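Local coordinates for protein kinase (Staphylococcus aureus subsp. aureus Mu50, PDB 3PY9), which is a membrane Ser/Thr kinase whose extracellular PASTA region probably binds muropeptides of the cell wall, at residues Gln22-Ile34 with Glu56-Ile68. Numbering follows the deposited sequence.
Sequences QIFNKNNLKLGKI and ERVERGDSVDVVI
Val64 lays its CB over one face of the Phe24 ring, a CH-pi contact 4.0 Å from CB to the ring centroid, while its CG1, anti to the backbone N (chi1 178°), reaches Phe24 CZ at 3.6 Å. Val66 CG1 and Leu31 CD1 both meet the edge of that ring in its plane. Further along, Leu29 CD2 runs tip to tip into Val58 CG1 at 3.6 Å. Under these side chains, strands 30-34 and 63-68 pair in parallel: Lys30 N donates to Asp62 O, Val64 N to Lys30 O and Gly32 N to Val64 O, the last from well above the carbonyl plane. The register then slips by one residue, a beta bulge, and Asp65 fills the step, its OD1 taking Lys33 N at 2.8 Å from above the carboxylate plane. Pairing resumes with Val66 N donating to Lys33 O at 2.9 Å. This is the helix-on-sheet packing of a PASTA domain, the sheet completed by strand 47-51 beyond 63-69. A Schellman motif at Asn28 ends the helix and leads into strand 30-34; Asn28 O accepts Gly61 N at 2.8 Å. Gly61 belongs to a type II turn, braced where Asp62 OD2 accepts Glu59 N.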
ATOM      1  N   GLN A  22     -41.588 -30.960 -31.297  1.00 46.74           N
ATOM      2  CA  GLN A  22     -41.732 -32.413 -31.404  1.00 47.48           C
ATOM      3  C   GLN A  22     -42.793 -32.983 -30.440  1.00 46.93           C
ATOM      4  O   GLN A  22     -43.689 -33.705 -30.875  1.00 47.33           O
ATOM      5  CB  GLN A  22     -40.371 -33.086 -31.211  1.00 47.93           C
ATOM      6  CG  GLN A  22     -39.464 -33.015 -32.427  1.00 50.78           C
ATOM      7  CD  GLN A  22     -39.498 -34.287 -33.260  1.00 55.40           C
ATOM      8  OE1 GLN A  22     -38.809 -34.397 -34.284  1.00 57.93           O
ATOM      9  NE2 GLN A  22     -40.290 -35.267 -32.817  1.00 56.50           N
ATOM     10  N   ILE A  23     -42.723 -32.655 -29.148  1.00 46.42           N
ATOM     11  CA  ILE A  23     -43.765 -33.116 -28.207  1.00 46.19           C
ATOM     12  C   ILE A  23     -45.157 -32.532 -28.522  1.00 45.79           C
ATOM     13  O   ILE A  23     -46.161 -33.226 -28.380  1.00 46.07           O
ATOM     14  CB  ILE A  23     -43.381 -32.882 -26.700  1.00 46.45           C
ATOM     15  CG1 ILE A  23     -42.271 -33.836 -26.243  1.00 46.59           C
ATOM     16  CG2 ILE A  23     -44.558 -33.092 -25.774  1.00 46.12           C
ATOM     17  CD1 ILE A  23     -40.919 -33.205 -26.173  1.00 47.29           C
ATOM     18  N   PHE A  24     -45.218 -31.265 -28.943  1.00 45.49           N
ATOM     19  CA  PHE A  24     -46.503 -30.619 -29.249  1.00 44.80           C
ATOM     20  C   PHE A  24     -47.174 -31.226 -30.485  1.00 45.09           C
ATOM     21  O   PHE A  24     -48.399 -31.440 -30.483  1.00 45.24           O
ATOM     22  CB  PHE A  24     -46.364 -29.097 -29.464  1.00 44.45           C
ATOM     23  CG  PHE A  24     -45.961 -28.308 -28.225  1.00 42.90           C
ATOM     24  CD1 PHE A  24     -46.319 -28.724 -26.947  1.00 41.62           C
ATOM     25  CD2 PHE A  24     -45.251 -27.125 -28.363  1.00 40.41           C
ATOM     26  CE1 PHE A  24     -45.949 -27.976 -25.812  1.00 42.22           C
ATOM     27  CE2 PHE A  24     -44.878 -26.372 -27.247  1.00 41.30           C
ATOM     28  CZ  PHE A  24     -45.222 -26.796 -25.967  1.00 41.48           C
ATOM     29  N   ASN A  25     -46.391 -31.472 -31.537  1.00 44.80           N
ATOM     30  CA  ASN A  25     -46.934 -32.002 -32.787  1.00 45.54           C
ATOM     31  C   ASN A  25     -47.518 -33.383 -32.568  1.00 45.72           C
ATOM     32  O   ASN A  25     -48.658 -33.659 -32.951  1.00 45.91           O
ATOM     33  CB  ASN A  25     -45.859 -32.076 -33.870  1.00 45.77           C
ATOM     34  CG  ASN A  25     -45.493 -30.725 -34.431  1.00 46.69           C
ATOM     35  OD1 ASN A  25     -46.225 -29.739 -34.257  1.00 48.19           O
ATOM     36  ND2 ASN A  25     -44.357 -30.666 -35.120  1.00 45.54           N
ATOM     37  N   LYS A  26     -46.715 -34.231 -31.932  1.00 45.91           N
ATOM     38  CA  LYS A  26     -47.127 -35.555 -31.497  1.00 46.27           C
ATOM     39  C   LYS A  26     -48.456 -35.527 -30.737  1.00 45.59           C
ATOM     40  O   LYS A  26     -49.269 -36.442 -30.880  1.00 46.01           O
ATOM     41  CB  LYS A  26     -46.000 -36.208 -30.674  1.00 46.75           C
ATOM     42  CG  LYS A  26     -46.422 -36.963 -29.392  1.00 49.49           C
ATOM     43  CD  LYS A  26     -47.104 -38.323 -29.656  1.00 52.09           C
ATOM     44  CE  LYS A  26     -47.787 -38.871 -28.392  1.00 51.21           C
ATOM     45  NZ  LYS A  26     -46.793 -39.240 -27.343  1.00 53.94           N
ATOM     46  N   ASN A  27     -48.669 -34.478 -29.950  1.00 44.48           N
ATOM     47  CA  ASN A  27     -49.884 -34.317 -29.143  1.00 44.00           C
ATOM     48  C   ASN A  27     -51.029 -33.568 -29.840  1.00 43.10           C
ATOM     49  O   ASN A  27     -51.988 -33.158 -29.182  1.00 43.18           O
ATOM     50  CB  ASN A  27     -49.535 -33.570 -27.844  1.00 44.59           C
ATOM     51  CG  ASN A  27     -49.431 -34.487 -26.639  1.00 44.52           C
ATOM     52  OD1 ASN A  27     -50.387 -34.636 -25.869  1.00 44.93           O
ATOM     53  ND2 ASN A  27     -48.267 -35.082 -26.452  1.00 44.27           N
ATOM     54  N   ASN A  28     -50.908 -33.383 -31.155  1.00 42.00           N
ATOM     55  CA  ASN A  28     -51.856 -32.599 -31.967  1.00 41.25           C
ATOM     56  C   ASN A  28     -52.032 -31.118 -31.531  1.00 40.48           C
ATOM     57  O   ASN A  28     -53.149 -30.622 -31.405  1.00 40.74           O
ATOM     58  CB  ASN A  28     -53.206 -33.331 -32.063  1.00 40.94           C
ATOM     59  CG  ASN A  28     -53.055 -34.786 -32.486  1.00 40.90           C
ATOM     60  OD1 ASN A  28     -52.601 -35.084 -33.590  1.00 37.72           O
ATOM     61  ND2 ASN A  28     -53.442 -35.697 -31.597  1.00 41.40           N
ATOM     62  N   LEU A  29     -50.906 -30.441 -31.304  1.00 40.05           N
ATOM     63  CA  LEU A  29     -50.840 -29.059 -30.818  1.00 39.42           C
ATOM     64  C   LEU A  29     -49.750 -28.353 -31.590  1.00 39.22           C
ATOM     65  O   LEU A  29     -48.842 -29.010 -32.112  1.00 39.41           O
ATOM     66  CB  LEU A  29     -50.470 -29.018 -29.322  1.00 39.31           C
ATOM     67  CG  LEU A  29     -51.334 -29.729 -28.272  1.00 38.85           C
ATOM     68  CD1 LEU A  29     -50.688 -29.654 -26.901  1.00 37.43           C
ATOM     69  CD2 LEU A  29     -52.748 -29.173 -28.239  1.00 39.70           C
ATOM     70  N   LYS A  30     -49.820 -27.018 -31.645  1.00 38.69           N
ATOM     71  CA  LYS A  30     -48.823 -26.222 -32.361  1.00 38.01           C
ATOM     72  C   LYS A  30     -47.896 -25.470 -31.418  1.00 37.23           C
ATOM     73  O   LYS A  30     -48.335 -25.013 -30.351  1.00 36.54           O
ATOM     74  CB  LYS A  30     -49.507 -25.219 -33.298  1.00 38.55           C
ATOM     75  CG  LYS A  30     -49.943 -25.793 -34.645  1.00 41.22           C
ATOM     76  CD  LYS A  30     -51.194 -26.683 -34.548  1.00 42.75           C
ATOM     77  CE  LYS A  30     -51.539 -27.337 -35.906  1.00 43.24           C
ATOM     78  NZ  LYS A  30     -52.473 -26.496 -36.743  1.00 45.70           N
ATOM     79  N   LEU A  31     -46.624 -25.338 -31.811  1.00 35.58           N
ATOM     80  CA  LEU A  31     -45.724 -24.438 -31.112  1.00 34.82           C
ATOM     81  C   LEU A  31     -46.250 -23.012 -31.276  1.00 34.43           C
ATOM     82  O   LEU A  31     -46.472 -22.550 -32.385  1.00 34.28           O
ATOM     83  CB  LEU A  31     -44.288 -24.551 -31.639  1.00 34.54           C
ATOM     84  CG  LEU A  31     -43.255 -23.603 -31.021  1.00 34.51           C
ATOM     85  CD1 LEU A  31     -43.055 -23.893 -29.508  1.00 34.89           C
ATOM     86  CD2 LEU A  31     -41.922 -23.663 -31.770  1.00 33.94           C
ATOM     87  N   GLY A  32     -46.476 -22.325 -30.165  1.00 34.03           N
ATOM     88  CA  GLY A  32     -47.018 -20.979 -30.222  1.00 33.63           C
ATOM     89  C   GLY A  32     -45.901 -19.965 -30.309  1.00 33.66           C
ATOM     90  O   GLY A  32     -44.878 -20.206 -30.951  1.00 33.13           O
ATOM     91  N   LYS A  33     -46.078 -18.837 -29.635  1.00 33.81           N
ATOM     92  CA  LYS A  33     -45.071 -17.804 -29.664  1.00 34.10           C
ATOM     93  C   LYS A  33     -43.871 -18.191 -28.798  1.00 34.49           C
ATOM     94  O   LYS A  33     -44.004 -18.927 -27.822  1.00 34.13           O
ATOM     95  CB  LYS A  33     -45.686 -16.460 -29.261  1.00 34.83           C
ATOM     96  CG  LYS A  33     -46.596 -15.875 -30.349  1.00 35.47           C
ATOM     97  CD  LYS A  33     -45.811 -15.738 -31.674  1.00 37.10           C
ATOM     98  CE  LYS A  33     -46.694 -15.455 -32.894  1.00 38.74           C
ATOM     99  NZ  LYS A  33     -45.997 -15.874 -34.181  1.00 39.61           N
ATOM    100  N   ILE A  34     -42.697 -17.704 -29.175  1.00 34.91           N
ATOM    101  CA  ILE A  34     -41.484 -17.938 -28.406  1.00 35.49           C
ATOM    102  C   ILE A  34     -41.029 -16.611 -27.836  1.00 35.74           C
ATOM    103  O   ILE A  34     -40.861 -15.641 -28.561  1.00 35.12           O
ATOM    104  CB  ILE A  34     -40.357 -18.542 -29.282  1.00 35.75           C
ATOM    105  CG1 ILE A  34     -40.785 -19.887 -29.870  1.00 35.07           C
ATOM    106  CG2 ILE A  34     -39.049 -18.682 -28.488  1.00 36.82           C
ATOM    107  CD1 ILE A  34     -39.960 -20.292 -31.076  1.00 36.12           C
ATOM    108  N   GLU A  56     -52.717 -28.185 -17.926  1.00 40.40           N
ATOM    109  CA  GLU A  56     -53.886 -27.326 -18.178  1.00 41.08           C
ATOM    110  C   GLU A  56     -54.621 -27.731 -19.461  1.00 41.33           C
ATOM    111  O   GLU A  56     -53.989 -28.038 -20.469  1.00 41.83           O
ATOM    112  CB  GLU A  56     -53.522 -25.839 -18.194  1.00 41.00           C
ATOM    113  CG  GLU A  56     -53.097 -25.326 -16.831  1.00 41.52           C
ATOM    114  CD  GLU A  56     -52.901 -23.822 -16.784  1.00 42.10           C
ATOM    115  OE1 GLU A  56     -52.910 -23.282 -15.655  1.00 43.43           O
ATOM    116  OE2 GLU A  56     -52.735 -23.180 -17.849  1.00 39.97           O
ATOM    117  N   ARG A  57     -55.953 -27.741 -19.399  1.00 41.49           N
ATOM    118  CA  ARG A  57     -56.817 -28.247 -20.477  1.00 42.20           C
ATOM    119  C   ARG A  57     -56.558 -27.534 -21.807  1.00 41.25           C
ATOM    120  O   ARG A  57     -56.287 -26.332 -21.829  1.00 40.82           O
ATOM    121  CB  ARG A  57     -58.291 -28.104 -20.075  1.00 42.10           C
ATOM    122  CG  ARG A  57     -59.249 -28.989 -20.880  1.00 44.53           C
ATOM    123  CD  ARG A  57     -60.694 -28.411 -20.994  1.00 44.89           C
ATOM    124  NE  ARG A  57     -61.329 -28.862 -22.251  1.00 51.04           N
ATOM    125  CZ  ARG A  57     -61.898 -30.059 -22.467  1.00 51.34           C
ATOM    126  NH1 ARG A  57     -61.963 -30.984 -21.517  1.00 50.81           N
ATOM    127  NH2 ARG A  57     -62.420 -30.331 -23.656  1.00 52.70           N
ATOM    128  N   VAL A  58     -56.632 -28.287 -22.905  1.00 40.68           N
ATOM    129  CA  VAL A  58     -56.354 -27.773 -24.233  1.00 40.01           C
ATOM    130  C   VAL A  58     -57.218 -28.530 -25.263  1.00 39.92           C
ATOM    131  O   VAL A  58     -57.692 -29.626 -24.970  1.00 40.06           O
ATOM    132  CB  VAL A  58     -54.822 -27.863 -24.518  1.00 40.28           C
ATOM    133  CG1 VAL A  58     -54.406 -29.233 -25.049  1.00 40.50           C
ATOM    134  CG2 VAL A  58     -54.376 -26.750 -25.422  1.00 40.10           C
ATOM    135  N   GLU A  59     -57.454 -27.941 -26.439  1.00 38.91           N
ATOM    136  CA  GLU A  59     -58.174 -28.638 -27.522  1.00 38.44           C
ATOM    137  C   GLU A  59     -57.314 -28.856 -28.761  1.00 38.35           C
ATOM    138  O   GLU A  59     -56.309 -28.171 -28.955  1.00 38.13           O
ATOM    139  CB  GLU A  59     -59.493 -27.933 -27.888  1.00 38.33           C
ATOM    140  CG  GLU A  59     -60.533 -27.964 -26.770  1.00 37.03           C
ATOM    141  CD  GLU A  59     -61.906 -27.443 -27.188  1.00 38.65           C
ATOM    142  OE1 GLU A  59     -62.151 -27.278 -28.419  1.00 39.61           O
ATOM    143  OE2 GLU A  59     -62.745 -27.197 -26.278  1.00 37.41           O
ATOM    144  N   ARG A  60     -57.715 -29.828 -29.587  1.00 38.45           N
ATOM    145  CA  ARG A  60     -56.937 -30.278 -30.747  1.00 38.13           C
ATOM    146  C   ARG A  60     -56.564 -29.079 -31.602  1.00 36.73           C
ATOM    147  O   ARG A  60     -57.419 -28.281 -31.980  1.00 36.46           O
ATOM    148  CB  ARG A  60     -57.737 -31.314 -31.572  1.00 38.44           C
ATOM    149  CG  ARG A  60     -56.978 -32.003 -32.741  1.00 39.68           C
ATOM    150  CD  ARG A  60     -57.729 -33.291 -33.263  1.00 41.33           C
ATOM    151  NE  ARG A  60     -57.762 -34.411 -32.284  1.00 47.77           N
ATOM    152  CZ  ARG A  60     -58.850 -34.827 -31.618  1.00 49.22           C
ATOM    153  NH1 ARG A  60     -60.035 -34.245 -31.802  1.00 50.72           N
ATOM    154  NH2 ARG A  60     -58.766 -35.834 -30.761  1.00 49.58           N
ATOM    155  N   GLY A  61     -55.281 -28.941 -31.887  1.00 35.38           N
ATOM    156  CA  GLY A  61     -54.834 -27.845 -32.724  1.00 34.45           C
ATOM    157  C   GLY A  61     -54.539 -26.521 -32.042  1.00 33.66           C
ATOM    158  O   GLY A  61     -53.992 -25.621 -32.682  1.00 33.91           O
ATOM    159  N   ASP A  62     -54.892 -26.372 -30.761  1.00 32.64           N
ATOM    160  CA  ASP A  62     -54.533 -25.147 -30.041  1.00 31.24           C
ATOM    161  C   ASP A  62     -53.011 -25.017 -30.079  1.00 30.86           C
ATOM    162  O   ASP A  62     -52.317 -26.019 -30.254  1.00 30.36           O
ATOM    163  CB  ASP A  62     -55.019 -25.210 -28.600  1.00 31.14           C
ATOM    164  CG  ASP A  62     -56.519 -25.078 -28.467  1.00 31.09           C
ATOM    165  OD1 ASP A  62     -57.223 -24.724 -29.438  1.00 31.60           O
ATOM    166  OD2 ASP A  62     -57.007 -25.329 -27.352  1.00 32.97           O
ATOM    167  N   SER A  63     -52.494 -23.795 -29.947  1.00 30.65           N
ATOM    168  CA  SER A  63     -51.039 -23.571 -29.824  1.00 31.18           C
ATOM    169  C   SER A  63     -50.605 -23.571 -28.373  1.00 31.34           C
ATOM    170  O   SER A  63     -51.432 -23.450 -27.490  1.00 31.39           O
ATOM    171  CB  SER A  63     -50.613 -22.228 -30.426  1.00 30.76           C
ATOM    172  OG  SER A  63     -51.140 -22.031 -31.722  1.00 33.39           O
ATOM    173  N   VAL A  64     -49.291 -23.660 -28.130  1.00 31.70           N
ATOM    174  CA  VAL A  64     -48.766 -23.521 -26.783  1.00 31.31           C
ATOM    175  C   VAL A  64     -47.567 -22.599 -26.831  1.00 30.84           C
ATOM    176  O   VAL A  64     -46.530 -22.940 -27.408  1.00 30.55           O
ATOM    177  CB  VAL A  64     -48.388 -24.898 -26.107  1.00 31.92           C
ATOM    178  CG1 VAL A  64     -47.794 -24.655 -24.707  1.00 31.42           C
ATOM    179  CG2 VAL A  64     -49.605 -25.833 -25.986  1.00 31.19           C
ATOM    180  N   ASP A  65     -47.714 -21.433 -26.214  1.00 30.29           N
ATOM    181  CA  ASP A  65     -46.621 -20.461 -26.120  1.00 30.09           C
ATOM    182  C   ASP A  65     -45.531 -20.956 -25.194  1.00 29.59           C
ATOM    183  O   ASP A  65     -45.816 -21.632 -24.217  1.00 29.75           O
ATOM    184  CB  ASP A  65     -47.143 -19.107 -25.622  1.00 29.72           C
ATOM    185  CG  ASP A  65     -48.126 -18.480 -26.580  1.00 31.57           C
ATOM    186  OD1 ASP A  65     -48.188 -18.909 -27.772  1.00 30.92           O
ATOM    187  OD2 ASP A  65     -48.823 -17.542 -26.140  1.00 32.72           O
ATOM    188  N   VAL A  66     -44.284 -20.604 -25.495  1.00 29.59           N
ATOM    189  CA  VAL A  66     -43.151 -21.030 -24.658  1.00 29.85           C
ATOM    190  C   VAL A  66     -42.250 -19.863 -24.308  1.00 30.12           C
ATOM    191  O   VAL A  66     -42.055 -18.960 -25.118  1.00 30.19           O
ATOM    192  CB  VAL A  66     -42.318 -22.151 -25.332  1.00 29.57           C
ATOM    193  CG1 VAL A  66     -43.207 -23.407 -25.604  1.00 29.47           C
ATOM    194  CG2 VAL A  66     -41.678 -21.651 -26.625  1.00 28.57           C
ATOM    195  N   VAL A  67     -41.752 -19.863 -23.076  1.00 31.04           N
ATOM    196  CA  VAL A  67     -40.741 -18.903 -22.640  1.00 31.39           C
ATOM    197  C   VAL A  67     -39.443 -19.677 -22.480  1.00 32.10           C
ATOM    198  O   VAL A  67     -39.443 -20.744 -21.880  1.00 32.32           O
ATOM    199  CB  VAL A  67     -41.113 -18.239 -21.307  1.00 31.48           C
ATOM    200  CG1 VAL A  67     -40.116 -17.146 -20.969  1.00 30.92           C
ATOM    201  CG2 VAL A  67     -42.560 -17.660 -21.345  1.00 31.52           C
ATOM    202  N   ILE A  68     -38.359 -19.127 -23.031  1.00 33.13           N
ATOM    203  CA  ILE A  68     -37.015 -19.731 -23.075  1.00 34.23           C
ATOM    204  C   ILE A  68     -36.034 -18.982 -22.148  1.00 35.76           C
ATOM    205  O   ILE A  68     -36.101 -17.746 -22.028  1.00 35.25           O
ATOM    206  CB  ILE A  68     -36.441 -19.679 -24.526  1.00 34.09           C
ATOM    207  CG1 ILE A  68     -37.448 -20.219 -25.541  1.00 33.68           C
ATOM    208  CG2 ILE A  68     -35.140 -20.467 -24.656  1.00 35.32           C
ATOM    209  CD1 ILE A  68     -37.950 -21.616 -25.256  1.00 31.80           C
TER